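Local coordinates for nucleotide-binding protein, universal stress protein UspA family (Lactobacillus plantarum, PDB 3S3T) that binds ATP and belongs to the universal stress protein family, though its cellular role is not established and is probably linked to stress responses, at residues A34-L39 and P84-E89; T6-P11 and I109-L114; V41-A46 and G93-T98. All blocks are in the same frame, centred on the assembly; numbering follows the deposited sequence.

Contact 1: residues A34-L39 and P84-E89; sequences ANLTAL and PNLKTE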
loop_
_atom_site.group_PDB
_atom_site.type_symbol
_atom_site.label_atom_id
_atom_site.label_comp_id
_atom_site.label_asym_id
_atom_site.label_seq_id
_atom_site.Cartn_x
_atom_site.Cartn_y
_atom_site.Cartn_z
ATOM N N ALA A 34 30.232 -9.860 1.149
ATOM C CA ALA A 34 29.090 -10.728 0.895
ATOM C C ALA A 34 29.053 -11.178 -0.544
ATOM O O ALA A 34 29.577 -10.522 -1.427
ATOM C CB ALA A 34 27.799 -10.031 1.286
ATOM N N ASN A 35 28.417 -12.312 -0.794
ATOM C CA ASN A 35 28.139 -12.684 -2.164
ATOM C C ASN A 35 27.084 -11.712 -2.685
ATOM O O ASN A 35 26.227 -11.226 -1.907
ATOM C CB ASN A 35 27.674 -14.140 -2.276
ATOM C CG ASN A 35 28.693 -15.132 -1.734
ATOM O OD1 ASN A 35 29.894 -15.033 -1.992
ATOM N ND2 ASN A 35 28.208 -16.094 -0.962
ATOM N N LEU A 36 27.167 -11.380 -3.973
ATOM C CA LEU A 36 26.238 -10.465 -4.607
ATOM C C LEU A 36 25.637 -11.107 -5.846
ATOM O O LEU A 36 26.357 -11.718 -6.622
ATOM C CB LEU A 36 26.933 -9.132 -4.955
ATOM C CG LEU A 36 26.085 -8.001 -5.549
ATOM C CD1 LEU A 36 24.923 -7.659 -4.647
ATOM C CD2 LEU A 36 26.968 -6.770 -5.826
ATOM N N THR A 37 24.299 -11.008 -5.990
ATOM C CA THR A 37 23.615 -11.455 -7.201
ATOM C C THR A 37 22.763 -10.295 -7.762
ATOM O O THR A 37 21.957 -9.743 -7.022
ATOM C CB THR A 37 22.668 -12.621 -6.892
ATOM O OG1 THR A 37 23.457 -13.739 -6.460
ATOM C CG2 THR A 37 21.836 -13.033 -8.155
ATOM N N ALA A 38 22.985 -9.926 -9.029
ATOM C CA ALA A 38 22.078 -9.017 -9.781
ATOM C C ALA A 38 21.094 -9.828 -10.605
ATOM O O ALA A 38 21.476 -10.798 -11.297
ATOM C CB ALA A 38 22.849 -8.064 -10.647
ATOM N N LEU A 39 19.810 -9.477 -10.488
ATOM C CA LEU A 39 18.732 -10.232 -11.131
ATOM C C LEU A 39 17.885 -9.291 -11.982
ATOM O O LEU A 39 17.307 -8.361 -11.446
ATOM C CB LEU A 39 17.841 -10.893 -10.088
ATOM C CG LEU A 39 16.490 -11.494 -10.533
ATOM C CD1 LEU A 39 16.660 -12.707 -11.565
ATOM C CD2 LEU A 39 15.739 -11.930 -9.332
ATOM N N PRO A 84 33.575 -9.344 -3.253
ATOM C CA PRO A 84 34.101 -10.670 -3.570
ATOM C C PRO A 84 33.676 -11.233 -4.911
ATOM O O PRO A 84 34.461 -11.931 -5.532
ATOM C CB PRO A 84 33.551 -11.562 -2.456
ATOM C CG PRO A 84 32.892 -10.699 -1.503
ATOM C CD PRO A 84 32.912 -9.295 -1.943
ATOM N N ASN A 85 32.445 -10.958 -5.357
ATOM C CA ASN A 85 31.990 -11.532 -6.626
ATOM C C ASN A 85 30.709 -10.900 -7.165
ATOM O O ASN A 85 30.110 -10.061 -6.531
ATOM C CB ASN A 85 31.761 -13.053 -6.456
ATOM C CG ASN A 85 30.854 -13.370 -5.292
ATOM O OD1 ASN A 85 29.684 -12.913 -5.229
ATOM N ND2 ASN A 85 31.396 -14.090 -4.318
ATOM N N LEU A 86 30.288 -11.354 -8.339
ATOM C CA LEU A 86 28.977 -11.008 -8.856
ATOM C C LEU A 86 28.502 -12.193 -9.679
ATOM O O LEU A 86 29.205 -12.654 -10.599
ATOM C CB LEU A 86 29.009 -9.742 -9.722
ATOM C CG LEU A 86 27.643 -9.313 -10.266
ATOM C CD1 LEU A 86 26.796 -8.715 -9.127
ATOM C CD2 LEU A 86 27.796 -8.349 -11.461
ATOM N N LYS A 87 27.345 -12.701 -9.270
ATOM C CA LYS A 87 26.540 -13.579 -10.087
ATOM C C LYS A 87 25.479 -12.688 -10.770
ATOM O O LYS A 87 24.936 -11.786 -10.150
ATOM C CB LYS A 87 25.874 -14.644 -9.212
ATOM C CG LYS A 87 24.987 -15.658 -9.953
ATOM C CD LYS A 87 24.079 -16.438 -8.999
ATOM C CE LYS A 87 23.787 -17.840 -9.547
ATOM N NZ LYS A 87 22.650 -18.503 -8.868
ATOM N N THR A 88 25.224 -12.932 -12.046
ATOM C CA THR A 88 24.191 -12.231 -12.788
ATOM C C THR A 88 23.157 -13.243 -13.277
ATOM O O THR A 88 23.502 -14.374 -13.696
ATOM C CB THR A 88 24.774 -11.464 -13.955
ATOM O OG1 THR A 88 25.404 -12.367 -14.890
ATOM C CG2 THR A 88 25.779 -10.410 -13.443
ATOM N N GLU A 89 21.896 -12.849 -13.235
ATOM C CA GLU A 89 20.829 -13.732 -13.610
ATOM C C GLU A 89 19.766 -12.959 -14.371
ATOM O O GLU A 89 19.348 -11.868 -13.941
ATOM C CB GLU A 89 20.197 -14.291 -12.343
ATOM C CG GLU A 89 19.179 -15.388 -12.601
ATOM C CD GLU A 89 19.658 -16.763 -12.219
ATOM O OE1 GLU A 89 20.423 -16.906 -11.224
ATOM O OE2 GLU A 89 19.201 -17.721 -12.884
HETATM O O HOH W 1 30.448 -9.476 -3.812
HETATM O O HOH W 2 27.778 -14.392 -6.040
#

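Contact 2: residues T6-P11 and I109-L114; sequences TNILVP and IDLIVL. With ATP (adenosine-5'-triphosphate), chain I.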
loop_
_atom_site.group_PDB
_atom_site.type_symbol
_atom_site.label_atom_id
_atom_site.label_comp_id
_atom_site.label_asym_id
_atom_site.label_seq_id
_atom_site.Cartn_x
_atom_site.Cartn_y
_atom_site.Cartn_z
ATOM N N THR A 6 25.608 -12.009 4.243
ATOM C CA THR A 6 26.359 -13.050 3.570
ATOM C C THR A 6 26.010 -13.212 2.070
ATOM O O THR A 6 26.841 -13.683 1.301
ATOM C CB THR A 6 26.109 -14.398 4.223
ATOM O OG1 THR A 6 24.737 -14.764 4.035
ATOM C CG2 THR A 6 26.446 -14.361 5.716
ATOM N N ASN A 7 24.781 -12.852 1.676
ATOM C CA ASN A 7 24.251 -13.154 0.345
ATOM C C ASN A 7 23.210 -12.122 -0.046
ATOM O O ASN A 7 22.065 -12.225 0.383
ATOM C CB ASN A 7 23.592 -14.548 0.360
ATOM C CG ASN A 7 24.591 -15.660 0.525
ATOM O OD1 ASN A 7 25.213 -16.071 -0.446
ATOM N ND2 ASN A 7 24.741 -16.164 1.745
ATOM N N ILE A 8 23.610 -11.143 -0.848
ATOM C CA ILE A 8 22.775 -9.990 -1.211
ATOM C C ILE A 8 22.183 -10.154 -2.613
ATOM O O ILE A 8 22.856 -10.642 -3.514
ATOM C CB ILE A 8 23.620 -8.680 -1.175
ATOM C CG1 ILE A 8 24.260 -8.488 0.213
ATOM C CG2 ILE A 8 22.785 -7.402 -1.545
ATOM C CD1 ILE A 8 25.292 -7.348 0.295
ATOM N N LEU A 9 20.926 -9.728 -2.775
ATOM C CA LEU A 9 20.227 -9.756 -4.035
ATOM C C LEU A 9 19.902 -8.322 -4.409
ATOM O O LEU A 9 19.415 -7.542 -3.572
ATOM C CB LEU A 9 18.916 -10.556 -3.927
ATOM C CG LEU A 9 18.108 -10.701 -5.228
ATOM C CD1 LEU A 9 18.835 -11.460 -6.328
ATOM C CD2 LEU A 9 16.813 -11.413 -4.907
ATOM N N VAL A 10 20.240 -7.953 -5.635
ATOM C CA VAL A 10 19.876 -6.657 -6.165
ATOM C C VAL A 10 19.091 -6.857 -7.479
ATOM O O VAL A 10 19.667 -7.043 -8.532
ATOM C CB VAL A 10 21.055 -5.677 -6.304
ATOM C CG1 VAL A 10 22.207 -6.219 -7.170
ATOM C CG2 VAL A 10 20.519 -4.337 -6.819
ATOM N N PRO A 11 17.748 -6.854 -7.385
ATOM C CA PRO A 11 16.966 -6.916 -8.603
ATOM C C PRO A 11 17.108 -5.592 -9.357
ATOM O O PRO A 11 16.946 -4.520 -8.760
ATOM C CB PRO A 11 15.536 -7.180 -8.095
ATOM C CG PRO A 11 15.691 -7.686 -6.711
ATOM C CD PRO A 11 16.896 -6.928 -6.197
ATOM N N ILE A 109 19.895 -15.838 1.142
ATOM C CA ILE A 109 19.837 -14.438 0.822
ATOM C C ILE A 109 19.334 -13.693 2.048
ATOM O O ILE A 109 18.268 -14.034 2.600
ATOM C CB ILE A 109 18.980 -14.183 -0.452
ATOM C CG1 ILE A 109 19.787 -14.562 -1.702
ATOM C CG2 ILE A 109 18.526 -12.739 -0.547
ATOM C CD1 ILE A 109 18.918 -14.591 -2.925
ATOM N N ASP A 110 20.112 -12.695 2.486
ATOM C CA ASP A 110 19.777 -11.927 3.710
ATOM C C ASP A 110 19.657 -10.445 3.553
ATOM O O ASP A 110 19.424 -9.734 4.548
ATOM C CB ASP A 110 20.714 -12.270 4.909
ATOM C CG ASP A 110 22.196 -12.393 4.512
ATOM O OD1 ASP A 110 22.604 -11.852 3.474
ATOM O OD2 ASP A 110 22.970 -13.025 5.267
ATOM N N LEU A 111 19.681 -9.978 2.301
ATOM C CA LEU A 111 19.326 -8.616 1.948
ATOM C C LEU A 111 18.868 -8.550 0.516
ATOM O O LEU A 111 19.499 -9.118 -0.380
ATOM C CB LEU A 111 20.539 -7.689 2.065
ATOM C CG LEU A 111 20.337 -6.189 1.883
ATOM C CD1 LEU A 111 19.303 -5.612 2.895
ATOM C CD2 LEU A 111 21.722 -5.468 2.034
ATOM N N ILE A 112 17.815 -7.770 0.276
ATOM C CA ILE A 112 17.451 -7.407 -1.084
ATOM C C ILE A 112 17.606 -5.894 -1.187
ATOM O O ILE A 112 17.143 -5.157 -0.288
ATOM C CB ILE A 112 15.998 -7.808 -1.403
ATOM C CG1 ILE A 112 15.753 -9.321 -1.218
ATOM C CG2 ILE A 112 15.649 -7.382 -2.863
ATOM C CD1 ILE A 112 14.260 -9.778 -1.494
ATOM N N VAL A 113 18.303 -5.435 -2.241
ATOM C CA VAL A 113 18.535 -4.028 -2.484
ATOM C C VAL A 113 17.683 -3.607 -3.695
ATOM O O VAL A 113 17.743 -4.220 -4.732
ATOM C CB VAL A 113 20.046 -3.743 -2.723
ATOM C CG1 VAL A 113 20.281 -2.273 -3.021
ATOM C CG2 VAL A 113 20.908 -4.218 -1.497
ATOM N N LEU A 114 16.895 -2.564 -3.548
ATOM C CA LEU A 114 15.945 -2.114 -4.608
ATOM C C LEU A 114 16.037 -0.633 -4.834
ATOM O O LEU A 114 16.232 0.151 -3.892
ATOM C CB LEU A 114 14.480 -2.428 -4.185
ATOM C CG LEU A 114 14.072 -3.901 -4.105
ATOM C CD1 LEU A 114 12.827 -4.067 -3.231
ATOM C CD2 LEU A 114 13.865 -4.564 -5.494
HETATM P PG ATP I . 5.423 0.662 -11.264
HETATM O O1G ATP I . 5.941 -0.568 -11.974
HETATM O O2G ATP I . 4.587 1.525 -12.158
HETATM O O3G ATP I . 4.685 0.419 -9.954
HETATM P PB ATP I . 8.156 1.716 -11.428
HETATM O O1B ATP I . 8.564 3.161 -11.460
HETATM O O2B ATP I . 8.358 0.897 -12.657
HETATM O O3B ATP I . 6.641 1.665 -10.924
HETATM P PA ATP I . 9.195 -0.443 -9.783
HETATM O O1A ATP I . 8.797 -1.398 -10.865
HETATM O O2A ATP I . 8.617 -0.716 -8.455
HETATM O O3A ATP I . 8.927 1.079 -10.153
HETATM O "O5'" ATP I . 10.833 -0.530 -9.706
HETATM C "C5'" ATP I . 11.479 -0.293 -8.457
HETATM C "C4'" ATP I . 12.732 -1.165 -8.339
HETATM O "O4'" ATP I . 12.264 -2.501 -8.469
HETATM C "C3'" ATP I . 13.734 -0.976 -9.466
HETATM O "O3'" ATP I . 14.618 0.110 -9.243
HETATM C "C2'" ATP I . 14.367 -2.346 -9.464
HETATM O "O2'" ATP I . 15.297 -2.369 -8.390
HETATM C "C1'" ATP I . 13.210 -3.291 -9.173
HETATM N N9 ATP I . 12.631 -3.842 -10.396
HETATM C C8 ATP I . 11.578 -3.345 -11.116
HETATM N N7 ATP I . 11.341 -4.105 -12.209
HETATM C C5 ATP I . 12.248 -5.087 -12.179
HETATM C C6 ATP I . 12.570 -6.212 -13.049
HETATM N N6 ATP I . 11.825 -6.404 -14.157
HETATM N N1 ATP I . 13.615 -7.041 -12.693
HETATM C C2 ATP I . 14.319 -6.796 -11.577
HETATM N N3 ATP I . 14.118 -5.761 -10.749
HETATM C C4 ATP I . 13.102 -4.909 -11.007
#

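Contact 3: residues V41-A46 and G93-T98; sequences VVDDSA and GIPKHT. With ATP (adenosine-5'-triphosphate), chain I; ATP (adenosine-5'-triphosphate), chain O.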
loop_
_atom_site.group_PDB
_atom_site.type_symbol
_atom_site.label_atom_id
_atom_site.label_comp_id
_atom_site.label_asym_id
_atom_site.label_seq_id
_atom_site.Cartn_x
_atom_site.Cartn_y
_atom_site.Cartn_z
ATOM N N VAL A 41 14.509 -9.359 -14.294
ATOM C CA VAL A 41 13.374 -10.166 -14.710
ATOM C C VAL A 41 12.711 -9.640 -15.976
ATOM O O VAL A 41 12.222 -8.510 -16.014
ATOM C CB VAL A 41 12.322 -10.315 -13.597
ATOM C CG1 VAL A 41 11.265 -11.406 -14.011
ATOM C CG2 VAL A 41 12.983 -10.739 -12.292
ATOM N N VAL A 42 12.687 -10.486 -17.012
ATOM C CA VAL A 42 11.992 -10.173 -18.265
ATOM C C VAL A 42 10.495 -10.465 -18.066
ATOM O O VAL A 42 10.074 -11.629 -17.921
ATOM C CB VAL A 42 12.527 -11.020 -19.444
ATOM C CG1 VAL A 42 11.788 -10.695 -20.715
ATOM C CG2 VAL A 42 14.022 -10.876 -19.634
ATOM N N ASP A 43 9.672 -9.425 -18.086
ATOM C CA ASP A 43 8.248 -9.613 -17.819
ATOM C C ASP A 43 7.607 -10.285 -19.018
ATOM O O ASP A 43 7.507 -9.687 -20.084
ATOM C CB ASP A 43 7.569 -8.269 -17.557
ATOM C CG ASP A 43 6.137 -8.419 -17.070
ATOM O OD1 ASP A 43 5.465 -9.432 -17.324
ATOM O OD2 ASP A 43 5.697 -7.488 -16.400
ATOM N N ASP A 44 7.143 -11.505 -18.820
ATOM C CA ASP A 44 6.562 -12.306 -19.867
ATOM C C ASP A 44 5.034 -12.422 -19.763
ATOM O O ASP A 44 4.464 -13.333 -20.340
ATOM C CB ASP A 44 7.209 -13.704 -19.894
ATOM C CG ASP A 44 6.905 -14.543 -18.669
ATOM O OD1 ASP A 44 6.173 -14.100 -17.750
ATOM O OD2 ASP A 44 7.404 -15.695 -18.652
ATOM N N SER A 45 4.391 -11.497 -19.040
ATOM C CA SER A 45 2.951 -11.610 -18.707
ATOM C C SER A 45 1.997 -10.981 -19.732
ATOM O O SER A 45 0.773 -11.090 -19.593
ATOM C CB SER A 45 2.683 -11.056 -17.296
ATOM O OG SER A 45 2.878 -9.648 -17.220
ATOM N N ALA A 46 2.553 -10.362 -20.766
ATOM C CA ALA A 46 1.786 -9.761 -21.869
ATOM C C ALA A 46 0.673 -10.645 -22.387
ATOM O O ALA A 46 0.894 -11.833 -22.629
ATOM C CB ALA A 46 2.732 -9.408 -23.063
ATOM N N GLY A 93 9.406 -13.953 -16.041
ATOM C CA GLY A 93 8.221 -14.143 -15.183
ATOM C C GLY A 93 7.663 -12.783 -14.860
ATOM O O GLY A 93 8.036 -11.778 -15.496
ATOM N N ILE A 94 6.769 -12.762 -13.876
ATOM C CA ILE A 94 6.187 -11.534 -13.381
ATOM C C ILE A 94 7.220 -11.011 -12.400
ATOM O O ILE A 94 7.566 -11.708 -11.464
ATOM C CB ILE A 94 4.810 -11.845 -12.708
ATOM C CG1 ILE A 94 3.862 -12.463 -13.746
ATOM C CG2 ILE A 94 4.231 -10.613 -12.095
ATOM C CD1 ILE A 94 2.462 -12.763 -13.293
ATOM N N PRO A 95 7.733 -9.777 -12.596
ATOM C CA PRO A 95 8.909 -9.371 -11.836
ATOM C C PRO A 95 8.847 -9.470 -10.304
ATOM O O PRO A 95 9.739 -10.063 -9.690
ATOM C CB PRO A 95 9.106 -7.948 -12.298
ATOM C CG PRO A 95 8.803 -8.060 -13.773
ATOM C CD PRO A 95 7.552 -8.915 -13.786
ATOM N N LYS A 96 7.845 -8.859 -9.705
ATOM C CA LYS A 96 7.728 -8.855 -8.230
ATOM C C LYS A 96 7.569 -10.276 -7.620
ATOM O O LYS A 96 8.164 -10.580 -6.572
ATOM C CB LYS A 96 6.639 -7.881 -7.790
ATOM C CG LYS A 96 5.202 -8.261 -8.071
ATOM C CD LYS A 96 4.263 -7.025 -7.878
ATOM C CE LYS A 96 2.817 -7.377 -8.179
ATOM N NZ LYS A 96 1.941 -6.159 -8.287
ATOM N N HIS A 97 6.844 -11.147 -8.322
ATOM C CA HIS A 97 6.731 -12.550 -7.932
ATOM C C HIS A 97 8.058 -13.268 -8.023
ATOM O O HIS A 97 8.404 -14.035 -7.128
ATOM C CB HIS A 97 5.754 -13.308 -8.814
ATOM C CG HIS A 97 4.370 -12.724 -8.846
ATOM N ND1 HIS A 97 3.381 -13.221 -9.668
ATOM C CD2 HIS A 97 3.813 -11.695 -8.169
ATOM C CE1 HIS A 97 2.275 -12.515 -9.501
ATOM N NE2 HIS A 97 2.510 -11.578 -8.603
ATOM N N THR A 98 8.784 -13.021 -9.118
ATOM C CA THR A 98 10.016 -13.719 -9.379
ATOM C C THR A 98 11.086 -13.363 -8.356
ATOM O O THR A 98 11.878 -14.218 -7.962
ATOM C CB THR A 98 10.498 -13.459 -10.833
ATOM O OG1 THR A 98 9.468 -13.875 -11.754
ATOM C CG2 THR A 98 11.805 -14.218 -11.135
HETATM P PG ATP I . 5.423 0.662 -11.264
HETATM O O1G ATP I . 5.941 -0.568 -11.974
HETATM O O2G ATP I . 4.587 1.525 -12.158
HETATM O O3G ATP I . 4.685 0.419 -9.954
HETATM P PB ATP I . 8.156 1.716 -11.428
HETATM O O1B ATP I . 8.564 3.161 -11.460
HETATM O O2B ATP I . 8.358 0.897 -12.657
HETATM O O3B ATP I . 6.641 1.665 -10.924
HETATM P PA ATP I . 9.195 -0.443 -9.783
HETATM O O1A ATP I . 8.797 -1.398 -10.865
HETATM O O2A ATP I . 8.617 -0.716 -8.455
HETATM O O3A ATP I . 8.927 1.079 -10.153
HETATM O "O5'" ATP I . 10.833 -0.530 -9.706
HETATM C "C5'" ATP I . 11.479 -0.293 -8.457
HETATM C "C4'" ATP I . 12.732 -1.165 -8.339
HETATM O "O4'" ATP I . 12.264 -2.501 -8.469
HETATM C "C3'" ATP I . 13.734 -0.976 -9.466
HETATM O "O3'" ATP I . 14.618 0.110 -9.243
HETATM C "C2'" ATP I . 14.367 -2.346 -9.464
HETATM O "O2'" ATP I . 15.297 -2.369 -8.390
HETATM C "C1'" ATP I . 13.210 -3.291 -9.173
HETATM N N9 ATP I . 12.631 -3.842 -10.396
HETATM C C8 ATP I . 11.578 -3.345 -11.116
HETATM N N7 ATP I . 11.341 -4.105 -12.209
HETATM C C5 ATP I . 12.248 -5.087 -12.179
HETATM C C6 ATP I . 12.570 -6.212 -13.049
HETATM N N6 ATP I . 11.825 -6.404 -14.157
HETATM N N1 ATP I . 13.615 -7.041 -12.693
HETATM C C2 ATP I . 14.319 -6.796 -11.577
HETATM N N3 ATP I . 14.118 -5.761 -10.749
HETATM C C4 ATP I . 13.102 -4.909 -11.007
HETATM P PG ATP O . -0.717 -6.714 -10.396
HETATM O O1G ATP O . -0.847 -6.073 -11.773
HETATM O O2G ATP O . 0.273 -7.845 -10.362
HETATM O O3G ATP O . -0.603 -5.729 -9.251
HETATM P PB ATP O . -3.379 -7.890 -10.840
HETATM O O1B ATP O . -3.071 -7.958 -12.312
HETATM O O2B ATP O . -3.805 -9.216 -10.359
HETATM O O3B ATP O . -2.109 -7.440 -9.949
HETATM P PA ATP O . -4.700 -5.334 -10.976
HETATM O O1A ATP O . -4.580 -4.410 -9.818
HETATM O O2A ATP O . -3.877 -5.071 -12.236
HETATM O O3A ATP O . -4.484 -6.818 -10.401
HETATM O "O5'" ATP O . -6.194 -5.521 -11.469
HETATM C "C5'" ATP O . -7.317 -5.142 -10.641
HETATM C "C4'" ATP O . -8.384 -4.417 -11.491
HETATM O "O4'" ATP O . -7.845 -3.246 -12.059
HETATM C "C3'" ATP O . -8.935 -5.230 -12.644
HETATM O "O3'" ATP O . -9.918 -6.169 -12.219
HETATM C "C2'" ATP O . -9.485 -4.118 -13.514
HETATM O "O2'" ATP O . -10.800 -3.720 -13.017
HETATM C "C1'" ATP O . -8.395 -3.017 -13.364
HETATM N N9 ATP O . -7.351 -3.132 -14.393
HETATM C C8 ATP O . -6.185 -3.846 -14.307
HETATM N N7 ATP O . -5.443 -3.735 -15.448
HETATM C C5 ATP O . -6.212 -2.966 -16.277
HETATM C C6 ATP O . -6.100 -2.439 -17.647
HETATM N N6 ATP O . -5.039 -2.762 -18.374
HETATM N N1 ATP O . -7.062 -1.646 -18.143
HETATM C C2 ATP O . -8.172 -1.339 -17.457
HETATM N N3 ATP O . -8.346 -1.789 -16.203
HETATM C C4 ATP O . -7.431 -2.593 -15.599
#

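Contact 1: residues A34-L39 and P84-E89
P84 rests its ring against the backbone of A34, with P84 CG 3.3 Å from A34 O, just ahead of the strand pairing. Beside it, a water donates to A34 O and accepts from N85 N. The amide of N85 then does two jobs. OD1 takes the backbone N-H of L36, at 3.2 Å from L36 N, and ND2 donates to N35 OD1 over 2.9 Å, with that oxygen lying in the plane of the N85 amide. A chi1 of 53°, which sets CG between the backbone N and the carbonyl carbon, swings the amide across to N35; the two amide planes end 27° apart. N35 passes the chain of bonds on, its ND2 donating to N7 OD1 of the neighbouring strand. L86 brings CD1 to 3.7 Å from L36 CG, next to A38, in an apolar patch to which helix 16-32 contributes. K87 starts the regular pairing: K87 N donates to L36 O at 3.0 Å, and K87 O accepts from A38 N at 2.9 Å. Its extended side chain runs alongside T37, with K87 CD 3.8 Å from T37 OG1. T88 lies on the same face as A38, and both meet M71 of helix 53-78. E89 N carries the ladder on to A38 O at 2.9 Å, while its CG packs against L39 CD1 and its OE1 bonds to Y102 OH. Each strand bonding alternately to residues either side of its partner is the parallel β pattern, and with helix 53-78 linking the strands this is a β-α-β crossover of the Rossmann-like universal stress protein fold.

Contact 2: residues T6-P11 and I109-L114
The centre of the parallel sheet in this α/β fold is built where T6-P11 runs beside I109-L114, and D110 ties down the start of strand 7-11 with both oxygens of its carboxylate. OD1 takes N7 N at 3.0 Å and also T6 N; OD2 shares T6 N at 3.0 Å and accepts T6 OG1 at 2.8 Å, the hydroxyl coming from above the carboxylate plane. D110 CG sits between its backbone N and carbonyl carbon (chi1 42°), which turns the group back over T6. Further on, L9 N donates to L111 O at 2.9 Å and V113 N to L9 O at 2.7 Å. I8 CG2 meets V113 CG2 on the face covered by helix 16-32; across the sheet, L9 CB touches I109 CG2. At the far end P11, which has no N-H, brings its CD to 3.2 Å from V113 O, and P11 O accepts a hydrogen bond from the ribose O2' of ATP at 2.7 Å. Three donors on one carboxylate, one of them shared between its two oxygens, would probably stabilise its charged form, whereas L111 N and V113 O are buried without a hydrogen-bond partner in the model.

Contact 3: residues V41-A46 and G93-T98
V41 points its side chain at the turn between strand 87-93 and helix 95-105. With CG1 anti to the backbone N (chi1 -169°), that methyl lies 3.6 Å from G93 O and also meets P95 and T98, while CG2 packs on T98 CG2. The backbone of V41 holds the adenine of ATP: V41 N donates to N1 at 3.0 Å, and N6 donates to V41 O at 2.8 Å in a nearly straight bond, 173° at the hydrogen. G93, at the end of the sheet pairing, gives its N-H to V42 O at 3.1 Å. Its carbonyl receives the CA-H of D43 and a weak bond from D44 N, while D44 OD1 comes up to G93 CA at 3.3 Å. T98 OG1 stands where a CB of G93 would point; that hydroxyl donates to I94 O, which also takes T98 N, in the first turn of the helix. P95 touches both the adenine and D43. Its CG is 3.5 Å from ATP N6, and its CD lies 3.5 Å from D43 OD2, the two side chains crossing at about a right angle. D43 OD1 accepts S45 N, which makes an Asx turn that shapes the loop after the strand, and S45 OG as well. With an alanine here in place of D43, S45 N and S45 OG would lose their shared acceptor, and the loop after the strand would probably be freer to move. Next to P95, K96 reaches away to the γ-phosphate of the ATP bound by the third subunit. Because the base is read by a backbone N-H and C=O, a purine with the hydrogen-bonding pattern of adenine is likely to be preferred.

Contacts 1 and 2 are neighbours in one parallel sheet, their centres about 9 Å apart, joined directly where I8 N meets N35 O and V10 N meets T37 O, each at 2.8 Å. Contact 3 sits further along, at the C-terminal ends of strands 35-43 and 87-93: 35-43 runs on from contact 1, whose centre is about 20 Å away, and helix 95-105 leads on toward the 111-115 strand of contact 2, about 18 Å away between centres. Contacts 2 and 3 do not touch, their nearest atoms being about 6 Å apart, yet they share one ATP: contact 2 holds its ribose, contact 3 its adenine. L39 of contact 1 also belongs to that pocket, its side chain about 5 Å from a bound ATP.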